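Local coordinates for protein beta-N-acetylglucosaminidase (Thermotoga maritima, PDB 3WO8) that probably hydrolyses terminal non-reducing N-acetyl-D-hexosamine residues from N-acetyl-beta-D-hexosaminides, as a TIM-barrel enzyme of glycosyl hydrolase family 3, at residues D58-L63 against S331-L336; F276-G281 against K307-K312; E345-E350 against I454-S459; Y397-G402 against D417-K422. One frame throughout, in Å; residues are numbered along the deposited sequence.

Interaction 1. Residues D58-L63 against S331-L336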
loop_
_atom_site.group_PDB
_atom_site.type_symbol
_atom_site.label_atom_id
_atom_site.label_comp_id
_atom_site.label_asym_id
_atom_site.label_seq_id
_atom_site.Cartn_x
_atom_site.Cartn_y
_atom_site.Cartn_z
ATOM N N ASP B 58 5.979 4.673 -14.090
ATOM C CA ASP B 58 6.665 4.955 -15.349
ATOM C C ASP B 58 8.097 4.535 -15.241
ATOM O O ASP B 58 8.672 4.103 -16.210
ATOM C CB ASP B 58 6.596 6.420 -15.696
ATOM C CG ASP B 58 6.732 6.666 -17.174
ATOM O OD1 ASP B 58 6.101 5.894 -17.934
ATOM O OD2 ASP B 58 7.441 7.630 -17.567
ATOM N N PHE B 59 8.663 4.610 -14.046
ATOM C CA PHE B 59 10.039 4.191 -13.855
ATOM C C PHE B 59 10.144 2.697 -14.095
ATOM O O PHE B 59 11.047 2.249 -14.732
ATOM C CB PHE B 59 10.532 4.606 -12.451
ATOM C CG PHE B 59 12.045 4.657 -12.278
ATOM C CD1 PHE B 59 12.921 4.456 -13.334
ATOM C CD2 PHE B 59 12.573 4.912 -11.029
ATOM C CE1 PHE B 59 14.279 4.484 -13.131
ATOM C CE2 PHE B 59 13.921 4.973 -10.816
ATOM C CZ PHE B 59 14.782 4.752 -11.867
ATOM N N MET B 60 9.199 1.917 -13.609
ATOM C CA MET B 60 9.283 0.451 -13.751
ATOM C C MET B 60 9.023 0.086 -15.204
ATOM O O MET B 60 9.606 -0.827 -15.742
ATOM C CB MET B 60 8.235 -0.233 -12.856
ATOM C CG MET B 60 8.534 -0.188 -11.368
ATOM S SD MET B 60 9.929 -1.268 -11.039
ATOM C CE MET B 60 9.967 -1.253 -9.260
ATOM N N SER B 61 8.098 0.784 -15.833
ATOM C CA SER B 61 7.845 0.574 -17.241
ATOM C C SER B 61 9.083 0.838 -18.094
ATOM O O SER B 61 9.380 0.103 -19.010
ATOM C CB SER B 61 6.775 1.534 -17.718
ATOM O OG SER B 61 6.539 1.321 -19.080
ATOM N N PHE B 62 9.768 1.932 -17.803
ATOM C CA PHE B 62 11.040 2.254 -18.420
ATOM C C PHE B 62 12.083 1.163 -18.151
ATOM O O PHE B 62 12.733 0.706 -19.088
ATOM C CB PHE B 62 11.542 3.617 -17.927
ATOM C CG PHE B 62 12.937 3.929 -18.343
ATOM C CD1 PHE B 62 13.197 4.414 -19.620
ATOM C CD2 PHE B 62 13.998 3.719 -17.470
ATOM C CE1 PHE B 62 14.490 4.706 -20.025
ATOM C CE2 PHE B 62 15.295 3.994 -17.868
ATOM C CZ PHE B 62 15.536 4.502 -19.145
ATOM N N LEU B 63 12.263 0.749 -16.909
ATOM C CA LEU B 63 13.332 -0.194 -16.640
ATOM C C LEU B 63 13.014 -1.449 -17.384
ATOM O O LEU B 63 13.895 -2.194 -17.853
ATOM C CB LEU B 63 13.446 -0.506 -15.172
ATOM C CG LEU B 63 13.914 0.694 -14.379
ATOM C CD1 LEU B 63 13.682 0.498 -12.884
ATOM C CD2 LEU B 63 15.388 0.956 -14.668
ATOM N N SER B 331 7.316 -7.005 -15.118
ATOM C CA SER B 331 7.313 -5.499 -15.220
ATOM C C SER B 331 6.727 -4.822 -14.002
ATOM O O SER B 331 6.764 -3.568 -13.889
ATOM C CB SER B 331 6.597 -4.936 -16.477
ATOM O OG SER B 331 5.318 -5.473 -16.692
ATOM N N GLY B 332 6.179 -5.651 -13.112
ATOM C CA GLY B 332 5.438 -5.170 -11.987
ATOM C C GLY B 332 4.459 -4.094 -12.421
ATOM O O GLY B 332 3.894 -4.073 -13.547
ATOM N N VAL B 333 4.345 -3.147 -11.513
ATOM C CA VAL B 333 3.417 -2.038 -11.573
ATOM C C VAL B 333 3.526 -1.233 -12.919
ATOM O O VAL B 333 2.581 -0.560 -13.388
ATOM C CB VAL B 333 3.662 -1.276 -10.258
ATOM C CG1 VAL B 333 4.435 -0.018 -10.464
ATOM C CG2 VAL B 333 2.374 -1.076 -9.514
ATOM N N GLY B 334 4.666 -1.398 -13.573
ATOM C CA GLY B 334 4.913 -0.877 -14.906
ATOM C C GLY B 334 3.800 -1.091 -15.927
ATOM O O GLY B 334 3.544 -0.203 -16.794
ATOM N N PHE B 335 3.127 -2.244 -15.854
ATOM C CA PHE B 335 2.107 -2.495 -16.869
ATOM C C PHE B 335 1.008 -1.476 -16.712
ATOM O O PHE B 335 0.297 -1.162 -17.676
ATOM C CB PHE B 335 1.582 -3.937 -16.875
ATOM C CG PHE B 335 0.589 -4.286 -15.774
ATOM C CD1 PHE B 335 1.019 -4.590 -14.490
ATOM C CD2 PHE B 335 -0.770 -4.390 -16.056
ATOM C CE1 PHE B 335 0.120 -4.929 -13.492
ATOM C CE2 PHE B 335 -1.679 -4.730 -15.064
ATOM C CZ PHE B 335 -1.232 -5.011 -13.788
ATOM N N LEU B 336 0.874 -0.922 -15.499
ATOM C CA LEU B 336 -0.229 -0.046 -15.288
ATOM C C LEU B 336 0.029 1.266 -16.076
ATOM O O LEU B 336 -0.873 1.878 -16.622
ATOM C CB LEU B 336 -0.508 0.135 -13.788
ATOM C CG LEU B 336 -1.156 -1.115 -13.207
ATOM C CD1 LEU B 336 -1.159 -1.172 -11.689
ATOM C CD2 LEU B 336 -2.580 -1.274 -13.706
#

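Interaction 2. Residues F276-G281 against K307-K312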
loop_
_atom_site.group_PDB
_atom_site.type_symbol
_atom_site.label_atom_id
_atom_site.label_comp_id
_atom_site.label_asym_id
_atom_site.label_seq_id
_atom_site.Cartn_x
_atom_site.Cartn_y
_atom_site.Cartn_z
ATOM N N PHE B 276 37.845 -1.464 -2.905
ATOM C CA PHE B 276 36.635 -2.278 -2.824
ATOM C C PHE B 276 36.692 -3.444 -3.810
ATOM O O PHE B 276 36.700 -4.611 -3.399
ATOM C CB PHE B 276 35.400 -1.397 -3.051
ATOM C CG PHE B 276 34.117 -2.150 -3.130
ATOM C CD1 PHE B 276 33.474 -2.573 -1.977
ATOM C CD2 PHE B 276 33.538 -2.418 -4.371
ATOM C CE1 PHE B 276 32.283 -3.273 -2.046
ATOM C CE2 PHE B 276 32.346 -3.106 -4.451
ATOM C CZ PHE B 276 31.709 -3.530 -3.283
ATOM N N LEU B 277 36.756 -3.140 -5.100
ATOM C CA LEU B 277 36.769 -4.203 -6.102
ATOM C C LEU B 277 37.894 -5.233 -5.889
ATOM O O LEU B 277 37.688 -6.449 -6.005
ATOM C CB LEU B 277 36.877 -3.603 -7.493
ATOM C CG LEU B 277 35.597 -2.977 -8.055
ATOM C CD1 LEU B 277 35.877 -2.271 -9.371
ATOM C CD2 LEU B 277 34.528 -4.021 -8.305
ATOM N N ASN B 278 39.077 -4.729 -5.551
ATOM C CA ASN B 278 40.242 -5.570 -5.267
ATOM C C ASN B 278 40.094 -6.341 -3.970
ATOM O O ASN B 278 40.683 -7.411 -3.842
ATOM C CB ASN B 278 41.549 -4.750 -5.257
ATOM C CG ASN B 278 41.909 -4.204 -6.641
ATOM O OD1 ASN B 278 41.475 -4.742 -7.680
ATOM N ND2 ASN B 278 42.681 -3.125 -6.665
ATOM N N ALA B 279 39.308 -5.821 -3.025
ATOM C CA ALA B 279 39.034 -6.552 -1.798
ATOM C C ALA B 279 38.105 -7.748 -2.060
ATOM O O ALA B 279 37.952 -8.638 -1.214
ATOM C CB ALA B 279 38.443 -5.628 -0.742
ATOM N N GLY B 280 37.497 -7.765 -3.247
ATOM C CA GLY B 280 36.539 -8.803 -3.654
ATOM C C GLY B 280 35.080 -8.370 -3.555
ATOM O O GLY B 280 34.198 -9.195 -3.413
ATOM N N GLY B 281 34.828 -7.070 -3.563
ATOM C CA GLY B 281 33.474 -6.565 -3.459
ATOM C C GLY B 281 33.005 -6.501 -4.885
ATOM O O GLY B 281 33.818 -6.340 -5.777
ATOM N N LYS B 307 45.788 -0.504 -12.279
ATOM C CA LYS B 307 45.628 -0.257 -10.844
ATOM C C LYS B 307 44.417 -1.005 -10.268
ATOM O O LYS B 307 44.207 -1.002 -9.050
ATOM C CB LYS B 307 45.474 1.243 -10.568
ATOM C CG LYS B 307 46.760 2.004 -10.282
ATOM C CD LYS B 307 46.660 3.450 -10.787
ATOM C CE LYS B 307 46.986 4.518 -9.733
ATOM N NZ LYS B 307 48.432 4.639 -9.393
ATOM N N VAL B 308 43.607 -1.612 -11.135
ATOM C CA VAL B 308 42.519 -2.479 -10.691
ATOM C C VAL B 308 42.566 -3.791 -11.426
ATOM O O VAL B 308 42.573 -3.829 -12.655
ATOM C CB VAL B 308 41.146 -1.815 -10.913
ATOM C CG1 VAL B 308 39.998 -2.792 -10.725
ATOM C CG2 VAL B 308 40.986 -0.682 -9.928
ATOM N N GLN B 309 42.539 -4.869 -10.661
ATOM C CA GLN B 309 42.766 -6.205 -11.212
ATOM C C GLN B 309 41.620 -6.620 -12.118
ATOM O O GLN B 309 40.502 -6.812 -11.668
ATOM C CB GLN B 309 42.948 -7.238 -10.093
ATOM C CG GLN B 309 43.788 -6.735 -8.927
ATOM C CD GLN B 309 43.898 -7.732 -7.788
ATOM O OE1 GLN B 309 43.432 -8.872 -7.893
ATOM N NE2 GLN B 309 44.517 -7.301 -6.682
ATOM N N LYS B 310 41.914 -6.777 -13.396
ATOM C CA LYS B 310 40.923 -7.218 -14.372
ATOM C C LYS B 310 40.208 -8.534 -14.012
ATOM O O LYS B 310 39.044 -8.716 -14.364
ATOM C CB LYS B 310 41.593 -7.367 -15.739
ATOM C CG LYS B 310 40.790 -8.154 -16.769
ATOM C CD LYS B 310 41.232 -7.806 -18.182
ATOM C CE LYS B 310 40.895 -8.910 -19.169
ATOM N NZ LYS B 310 41.850 -8.929 -20.306
ATOM N N ASP B 311 40.893 -9.462 -13.352
ATOM C CA ASP B 311 40.247 -10.740 -13.024
ATOM C C ASP B 311 39.001 -10.475 -12.179
ATOM O O ASP B 311 37.907 -10.947 -12.508
ATOM C CB ASP B 311 41.175 -11.807 -12.355
ATOM C CG ASP B 311 42.543 -11.271 -11.916
ATOM O OD1 ASP B 311 43.232 -10.595 -12.719
ATOM O OD2 ASP B 311 42.946 -11.576 -10.769
ATOM N N LYS B 312 39.169 -9.671 -11.132
ATOM C CA LYS B 312 38.086 -9.379 -10.185
ATOM C C LYS B 312 36.898 -8.675 -10.839
ATOM O O LYS B 312 35.758 -8.956 -10.520
ATOM C CB LYS B 312 38.616 -8.531 -9.034
ATOM C CG LYS B 312 39.860 -9.125 -8.394
ATOM C CD LYS B 312 39.779 -9.188 -6.877
ATOM C CE LYS B 312 40.617 -10.330 -6.339
ATOM N NZ LYS B 312 40.698 -10.293 -4.862
#

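Interaction 3. Residues E345-E350 against I454-S459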
loop_
_atom_site.group_PDB
_atom_site.type_symbol
_atom_site.label_atom_id
_atom_site.label_comp_id
_atom_site.label_asym_id
_atom_site.label_seq_id
_atom_site.Cartn_x
_atom_site.Cartn_y
_atom_site.Cartn_z
ATOM N N GLU B 345 -6.381 8.824 -26.315
ATOM C CA GLU B 345 -6.444 9.269 -27.700
ATOM C C GLU B 345 -6.111 10.742 -27.706
ATOM O O GLU B 345 -6.632 11.466 -26.851
ATOM C CB GLU B 345 -7.871 9.133 -28.244
ATOM C CG GLU B 345 -8.259 7.737 -28.721
ATOM C CD GLU B 345 -9.768 7.534 -28.770
ATOM O OE1 GLU B 345 -10.499 8.275 -28.072
ATOM O OE2 GLU B 345 -10.220 6.612 -29.490
ATOM N N PHE B 346 -5.267 11.182 -28.655
ATOM C CA PHE B 346 -5.111 12.612 -28.960
ATOM C C PHE B 346 -5.961 12.975 -30.161
ATOM O O PHE B 346 -5.934 12.304 -31.131
ATOM C CB PHE B 346 -3.669 12.960 -29.244
ATOM C CG PHE B 346 -2.696 12.407 -28.238
ATOM C CD1 PHE B 346 -2.429 13.067 -27.053
ATOM C CD2 PHE B 346 -2.030 11.220 -28.498
ATOM C CE1 PHE B 346 -1.514 12.553 -26.156
ATOM C CE2 PHE B 346 -1.113 10.694 -27.605
ATOM C CZ PHE B 346 -0.863 11.365 -26.430
ATOM N N LEU B 347 -6.702 14.056 -30.093
ATOM C CA LEU B 347 -7.668 14.435 -31.122
ATOM C C LEU B 347 -7.474 15.896 -31.578
ATOM O O LEU B 347 -7.825 16.850 -30.855
ATOM C CB LEU B 347 -9.115 14.334 -30.576
ATOM C CG LEU B 347 -9.950 13.057 -30.696
ATOM C CD1 LEU B 347 -9.079 11.813 -30.556
ATOM C CD2 LEU B 347 -11.108 13.101 -29.692
ATOM N N GLY B 348 -6.984 16.069 -32.802
ATOM C CA GLY B 348 -6.900 17.401 -33.415
ATOM C C GLY B 348 -5.487 17.953 -33.467
ATOM O O GLY B 348 -5.292 19.076 -33.887
ATOM N N PHE B 349 -4.505 17.165 -33.053
ATOM C CA PHE B 349 -3.116 17.572 -33.106
ATOM C C PHE B 349 -2.321 16.326 -32.829
ATOM O O PHE B 349 -2.879 15.335 -32.390
ATOM C CB PHE B 349 -2.804 18.605 -32.011
ATOM C CG PHE B 349 -3.017 18.074 -30.616
ATOM C CD1 PHE B 349 -4.299 18.079 -30.044
ATOM C CD2 PHE B 349 -1.956 17.494 -29.910
ATOM C CE1 PHE B 349 -4.500 17.553 -28.782
ATOM C CE2 PHE B 349 -2.153 16.966 -28.651
ATOM C CZ PHE B 349 -3.424 16.998 -28.084
ATOM N N GLU B 350 -1.023 16.375 -33.052
ATOM C CA GLU B 350 -0.165 15.224 -32.766
ATOM C C GLU B 350 0.872 15.568 -31.704
ATOM O O GLU B 350 1.298 14.698 -30.950
ATOM C CB GLU B 350 0.519 14.737 -34.051
ATOM C CG GLU B 350 -0.403 13.965 -35.006
ATOM C CD GLU B 350 -0.016 14.127 -36.476
ATOM O OE1 GLU B 350 -0.913 14.085 -37.349
ATOM O OE2 GLU B 350 1.190 14.293 -36.770
ATOM N N ILE B 454 -7.916 17.925 -28.221
ATOM C CA ILE B 454 -8.513 17.148 -27.155
ATOM C C ILE B 454 -7.642 15.989 -26.733
ATOM O O ILE B 454 -7.124 15.253 -27.573
ATOM C CB ILE B 454 -9.838 16.560 -27.578
ATOM C CG1 ILE B 454 -10.768 17.662 -28.076
ATOM C CG2 ILE B 454 -10.465 15.813 -26.402
ATOM C CD1 ILE B 454 -12.013 17.120 -28.752
ATOM N N VAL B 455 -7.469 15.842 -25.418
ATOM C CA VAL B 455 -6.866 14.638 -24.857
ATOM C C VAL B 455 -7.970 13.916 -24.091
ATOM O O VAL B 455 -8.599 14.479 -23.158
ATOM C CB VAL B 455 -5.664 14.928 -23.967
ATOM C CG1 VAL B 455 -5.074 13.628 -23.457
ATOM C CG2 VAL B 455 -4.607 15.658 -24.740
ATOM N N VAL B 456 -8.231 12.695 -24.564
ATOM C CA VAL B 456 -9.217 11.783 -23.987
ATOM C C VAL B 456 -8.456 10.752 -23.196
ATOM O O VAL B 456 -7.902 9.822 -23.761
ATOM C CB VAL B 456 -10.080 11.089 -25.075
ATOM C CG1 VAL B 456 -11.066 10.152 -24.424
ATOM C CG2 VAL B 456 -10.852 12.126 -25.921
ATOM N N THR B 457 -8.361 10.969 -21.893
ATOM C CA THR B 457 -7.844 9.941 -20.972
ATOM C C THR B 457 -9.071 9.134 -20.649
ATOM O O THR B 457 -10.228 9.561 -20.937
ATOM C CB THR B 457 -7.314 10.555 -19.664
ATOM O OG1 THR B 457 -8.311 11.417 -19.097
ATOM C CG2 THR B 457 -6.054 11.356 -19.924
ATOM N N ARG B 458 -8.931 8.008 -20.006
ATOM C CA ARG B 458 -10.224 7.502 -19.473
ATOM C C ARG B 458 -10.171 7.346 -17.969
ATOM O O ARG B 458 -10.604 6.354 -17.427
ATOM C CB ARG B 458 -10.648 6.242 -20.217
ATOM C CG ARG B 458 -11.330 6.548 -21.536
ATOM C CD ARG B 458 -11.130 5.419 -22.537
ATOM N NE ARG B 458 -11.955 5.686 -23.709
ATOM C CZ ARG B 458 -11.518 6.099 -24.897
ATOM N NH1 ARG B 458 -10.223 6.263 -25.154
ATOM N NH2 ARG B 458 -12.406 6.346 -25.842
ATOM N N SER B 459 -9.650 8.390 -17.344
ATOM C CA SER B 459 -9.137 8.364 -16.005
ATOM C C SER B 459 -8.860 9.797 -15.567
ATOM O O SER B 459 -8.449 10.632 -16.361
ATOM C CB SER B 459 -7.825 7.577 -15.909
ATOM O OG SER B 459 -7.851 6.665 -14.846
#

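Interaction 4. Residues Y397-G402 against D417-K422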
loop_
_atom_site.group_PDB
_atom_site.type_symbol
_atom_site.label_atom_id
_atom_site.label_comp_id
_atom_site.label_asym_id
_atom_site.label_seq_id
_atom_site.Cartn_x
_atom_site.Cartn_y
_atom_site.Cartn_z
ATOM N N TYR B 397 -11.738 26.012 -11.140
ATOM C CA TYR B 397 -13.129 26.416 -11.452
ATOM C C TYR B 397 -14.118 25.388 -10.999
ATOM O O TYR B 397 -13.746 24.248 -10.777
ATOM C CB TYR B 397 -13.319 26.636 -12.924
ATOM C CG TYR B 397 -13.220 25.387 -13.745
ATOM C CD1 TYR B 397 -12.001 24.924 -14.186
ATOM C CD2 TYR B 397 -14.358 24.689 -14.122
ATOM C CE1 TYR B 397 -11.903 23.779 -14.954
ATOM C CE2 TYR B 397 -14.276 23.558 -14.897
ATOM C CZ TYR B 397 -13.044 23.111 -15.298
ATOM O OH TYR B 397 -12.975 22.008 -16.072
ATOM N N THR B 398 -15.379 25.786 -10.846
ATOM C CA THR B 398 -16.411 24.834 -10.366
ATOM C C THR B 398 -17.060 24.279 -11.603
ATOM O O THR B 398 -17.294 25.001 -12.579
ATOM C CB THR B 398 -17.435 25.400 -9.333
ATOM O OG1 THR B 398 -18.157 26.498 -9.878
ATOM C CG2 THR B 398 -16.723 25.880 -8.036
ATOM N N VAL B 399 -17.277 22.971 -11.576
ATOM C CA VAL B 399 -17.630 22.247 -12.764
ATOM C C VAL B 399 -18.913 22.812 -13.342
ATOM O O VAL B 399 -19.026 23.020 -14.534
ATOM C CB VAL B 399 -17.726 20.734 -12.466
ATOM C CG1 VAL B 399 -19.038 20.102 -12.962
ATOM C CG2 VAL B 399 -16.545 20.038 -13.096
ATOM N N GLU B 400 -19.864 23.077 -12.459
ATOM C CA GLU B 400 -21.207 23.589 -12.819
ATOM C C GLU B 400 -21.213 25.005 -13.439
ATOM O O GLU B 400 -22.112 25.317 -14.204
ATOM C CB GLU B 400 -22.209 23.482 -11.626
ATOM C CG GLU B 400 -21.670 23.840 -10.230
ATOM C CD GLU B 400 -20.798 22.747 -9.539
ATOM O OE1 GLU B 400 -20.441 22.932 -8.352
ATOM O OE2 GLU B 400 -20.443 21.703 -10.152
ATOM N N ASP B 401 -20.217 25.833 -13.127
ATOM C CA ASP B 401 -20.114 27.183 -13.690
ATOM C C ASP B 401 -19.360 27.231 -15.027
ATOM O O ASP B 401 -19.664 28.059 -15.896
ATOM C CB ASP B 401 -19.474 28.153 -12.678
ATOM C CG ASP B 401 -20.460 28.600 -11.593
ATOM O OD1 ASP B 401 -21.632 28.873 -11.940
ATOM O OD2 ASP B 401 -20.076 28.668 -10.399
ATOM N N GLY B 402 -18.397 26.335 -15.199
ATOM C CA GLY B 402 -17.425 26.439 -16.289
ATOM C C GLY B 402 -16.206 27.257 -15.850
ATOM O O GLY B 402 -16.182 27.859 -14.758
ATOM N N ASP B 417 -16.848 17.078 -16.337
ATOM C CA ASP B 417 -18.059 16.944 -17.088
ATOM C C ASP B 417 -18.609 18.317 -17.449
ATOM O O ASP B 417 -18.051 19.353 -17.081
ATOM C CB ASP B 417 -19.082 16.098 -16.312
ATOM C CG ASP B 417 -19.638 16.795 -15.090
ATOM O OD1 ASP B 417 -18.859 17.076 -14.168
ATOM O OD2 ASP B 417 -20.862 17.017 -15.040
ATOM N N ILE B 418 -19.708 18.322 -18.181
ATOM C CA ILE B 418 -20.293 19.558 -18.673
ATOM C C ILE B 418 -21.800 19.513 -18.358
ATOM O O ILE B 418 -22.602 19.089 -19.167
ATOM C CB ILE B 418 -19.961 19.749 -20.170
ATOM C CG1 ILE B 418 -20.148 18.459 -20.977
ATOM C CG2 ILE B 418 -18.484 20.062 -20.348
ATOM C CD1 ILE B 418 -21.550 17.872 -21.061
ATOM N N PRO B 419 -22.194 19.923 -17.150
ATOM C CA PRO B 419 -23.600 19.731 -16.775
ATOM C C PRO B 419 -24.590 20.704 -17.428
ATOM O O PRO B 419 -25.728 20.333 -17.668
ATOM C CB PRO B 419 -23.591 19.923 -15.256
ATOM C CG PRO B 419 -22.404 20.780 -14.979
ATOM C CD PRO B 419 -21.422 20.624 -16.112
ATOM N N ASN B 420 -24.174 21.941 -17.686
ATOM C CA ASN B 420 -25.074 22.936 -18.286
ATOM C C ASN B 420 -24.504 23.577 -19.530
ATOM O O ASN B 420 -23.381 23.287 -19.941
ATOM C CB ASN B 420 -25.535 24.043 -17.309
ATOM C CG ASN B 420 -24.957 23.910 -15.913
ATOM O OD1 ASN B 420 -25.116 22.875 -15.257
ATOM N ND2 ASN B 420 -24.345 24.980 -15.423
ATOM N N GLU B 421 -25.331 24.432 -20.131
ATOM C CA GLU B 421 -25.009 25.132 -21.364
ATOM C C GLU B 421 -24.174 26.368 -21.054
ATOM O O GLU B 421 -23.235 26.681 -21.784
ATOM C CB GLU B 421 -26.299 25.513 -22.111
ATOM C CG GLU B 421 -26.134 26.391 -23.367
ATOM C CD GLU B 421 -25.425 25.694 -24.529
ATOM O OE1 GLU B 421 -25.947 24.684 -25.030
ATOM O OE2 GLU B 421 -24.348 26.161 -24.965
ATOM N N LYS B 422 -24.498 27.077 -19.978
ATOM C CA LYS B 422 -23.694 28.249 -19.632
ATOM C C LYS B 422 -22.246 27.821 -19.408
ATOM O O LYS B 422 -21.305 28.511 -19.831
ATOM C CB LYS B 422 -24.269 29.012 -18.434
ATOM C CG LYS B 422 -24.273 28.267 -17.116
ATOM C CD LYS B 422 -23.124 28.692 -16.209
ATOM C CE LYS B 422 -23.225 30.156 -15.780
ATOM N NZ LYS B 422 -22.217 30.483 -14.730
#

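Interaction 1. Residues D58-L63 against S331-L336
Where Met60 and Ser61 meet Gly334, the aromatic rings stand behind the touching atoms. The Phe335 ring has Leu336 CG over the centre of one face, 3.9 Å above its plane, and Gly332 O in its plane at the edge; Arg105 of the second subunit makes a cation-pi contact with it. In the opposing helix, Leu63 CD1 covers one face of the Phe59 ring, displaced toward the rim. The contact itself is a close approach of helix to backbone: Ser61 N lies 3.7 Å from Gly334 CA. A CB at Gly334 would clash with Ser331 O and crowd Ser61 N, so this closeness probably depends on glycine. Met60 CB rests against the type II' beta turn from Ser331 to Gly334, 3.8 Å from Ser331 O and equally near Gly334 N. With its CG anti to the carbonyl carbon (chi1 -72°), Met60 brings CG to 4.2 Å from Val333 CG1, and the bend at chi2 then takes the sulfur end away. Ser61 OG makes a weak hydrogen bond to Asp338, farther along helix 334-342. Helix 53-66 thus lies between strand 42-45, where Phe59 and Met60 touch Ile45, and the turn leading into helix 334-342, where Val333 and Leu336 pack on the second subunit.

Interaction 2. Residues F276-G281 against K307-K312
The C-terminal end of helix 269-279 meets the beginning of helix 310-326 here, on the alpha-helical outside of the TIM barrel. The first helix closes in a Schellman motif, with Gly280 at positive phi (101°), and Gln309 occupies the N-cap position of the second. Asn278 reaches across: its OD1 accepts Gln309 N at 3.2 Å in a nearly straight bond (166° at the hydrogen), the donor tilted a little from the carbonyl plane. The same oxygen lies 3.3 Å from Gln309 CG, and the two side-chain amides are turned only 25° against each other. A leucine in place of Asn278 would probably leave Gln309 N without this acceptor and let the segment before helix 310-326 shift. Lys312 comes alongside the last turn; its CD passes 3.6 Å from Leu277 O, and NZ donates to Asn278 O at 3.1 Å from above the carbonyl plane. Beneath these polar groups, Leu277 CD1 meets Val308 CG1 at 4.4 Å, with Leu302 and Leu303 of helix 292-304 also against Val308. Carbonyl oxygens at a helix C-terminus carry partial negative charge, so the ammonium group of Lys312 is likely to stabilise this end electrostatically as well as through its bond to Asn278 O.

Interaction 3. Residues E345-E350 against I454-S459
Glu345, Phe346 and Leu347 pair with Val456, Val455 and Ile454 as antiparallel strands, their directions 162° apart. Four backbone hydrogen bonds join the two hydrogen-bonded pairs: Glu345 and Val456 exchange one each way, Val456 N reaching Glu345 O at 3.0 Å, and Leu347 N gives to Ile454 O at 2.8 Å while Ile454 N returns a bond to Leu347 O. Between them, at the non-hydrogen-bonded pair, Phe346 CA adds a CA-H...O contact to Ile454 O.

The one salt bridge between the segments lies at the Glu345 end. Glu345 OE1 sits at the guanidinium edge of Arg458, 3.5 Å from NH2, in a rather long pairing whose two planes are 68° apart. Arg458 NH1 is also hydrogen-bonded to Ala343 O, and one guanidinium face lies over Val456 CG1.

Apolar contacts occupy both faces of the sheet. On that of Leu347, Ile454 and Val456, Leu347 CB meets Ile454 CB at 3.8 Å and Leu347 CD2 reaches Val456 CG2 at 3.9 Å. On the other, Val455 CG2 touches the edges of two rings, Phe346 at CD1 (4.1 Å) and Phe349 at CZ (3.8 Å). Phe349 CG stands between backbone N and carbonyl carbon (chi1 62°), which folds the ring back until CE1 lies 3.5 Å from Ile454 N. An alanine at Phe349 is likely to open a gap beside Val455 CG2 and uncover the Ile454 end of the strand pair.

Strand 345-347 is thereby added as an antiparallel edge to the otherwise parallel strands of the C-terminal alpha/beta domain.

Interaction 4. Residues Y397-G402 against D417-K422
Val399, Pro419 and Asp417 form the closer-packed half of this surface contact. Val399 CG1 comes 3.3 Å from Asp417 OD1, the two side chains crossing at about a right angle, and the same methyl lies 4.0 Å from Pro419 CG. Pro419 CG also sits 3.7 Å from Glu400 CA, so the pyrrolidine ring leans against the turn of backbone at Val399 and Glu400. Asp417 CG lies between its backbone N and carbonyl carbon (chi1 70°), a placement that brings the carboxylate over to the valine. Both segments follow the C-terminal ends of parallel strands: 397-402 leaves edge strand 391-397, whereas 417-422 leads from strand 411-415 into helix 421-429, an alpha/beta layout in which Asn420 takes the N-cap position, though its side chain makes no capping bond. Thr398 O holds the first loop in shape by accepting from both Asp401 N and Gly402 N. Toward solvent the contact is looser. Asn420 ND2 approaches Glu400 O, but the bond is weak, poorly angled and doubtfully short. The Lys422 chain, bent at chi2 and chi3, runs past the Asp401 carbonyl with CD 3.5 Å from Asp401 O. Its NZ ends beside Asp401 OD1 at 3.3 Å, a weak hydrogen bond within a salt bridge between two side chains lying side by side at the exposed surface.

Interaction 2 lies in the barrel; interaction 1, about 34 Å away between centres, joins barrel helix 53-66 to the start of helix 334-342 and spans interaction 2 along the chain. Helix 310-326 leads on to helix 334-342 and then strand 345-347, so the second segment of interaction 1 probably lies on the connection from the barrel to the C-terminal sheet. Interaction 3 is centred about 22 Å from interaction 1. Interaction 4 falls within its span, near the far edge of the same mixed sheet, about 20 Å between centres. Interactions 1 and 3 thus probably set this connection and sheet edge beside the second subunit, whereas interactions 2 and 4, about 67 Å apart between centres, pack within one subunit.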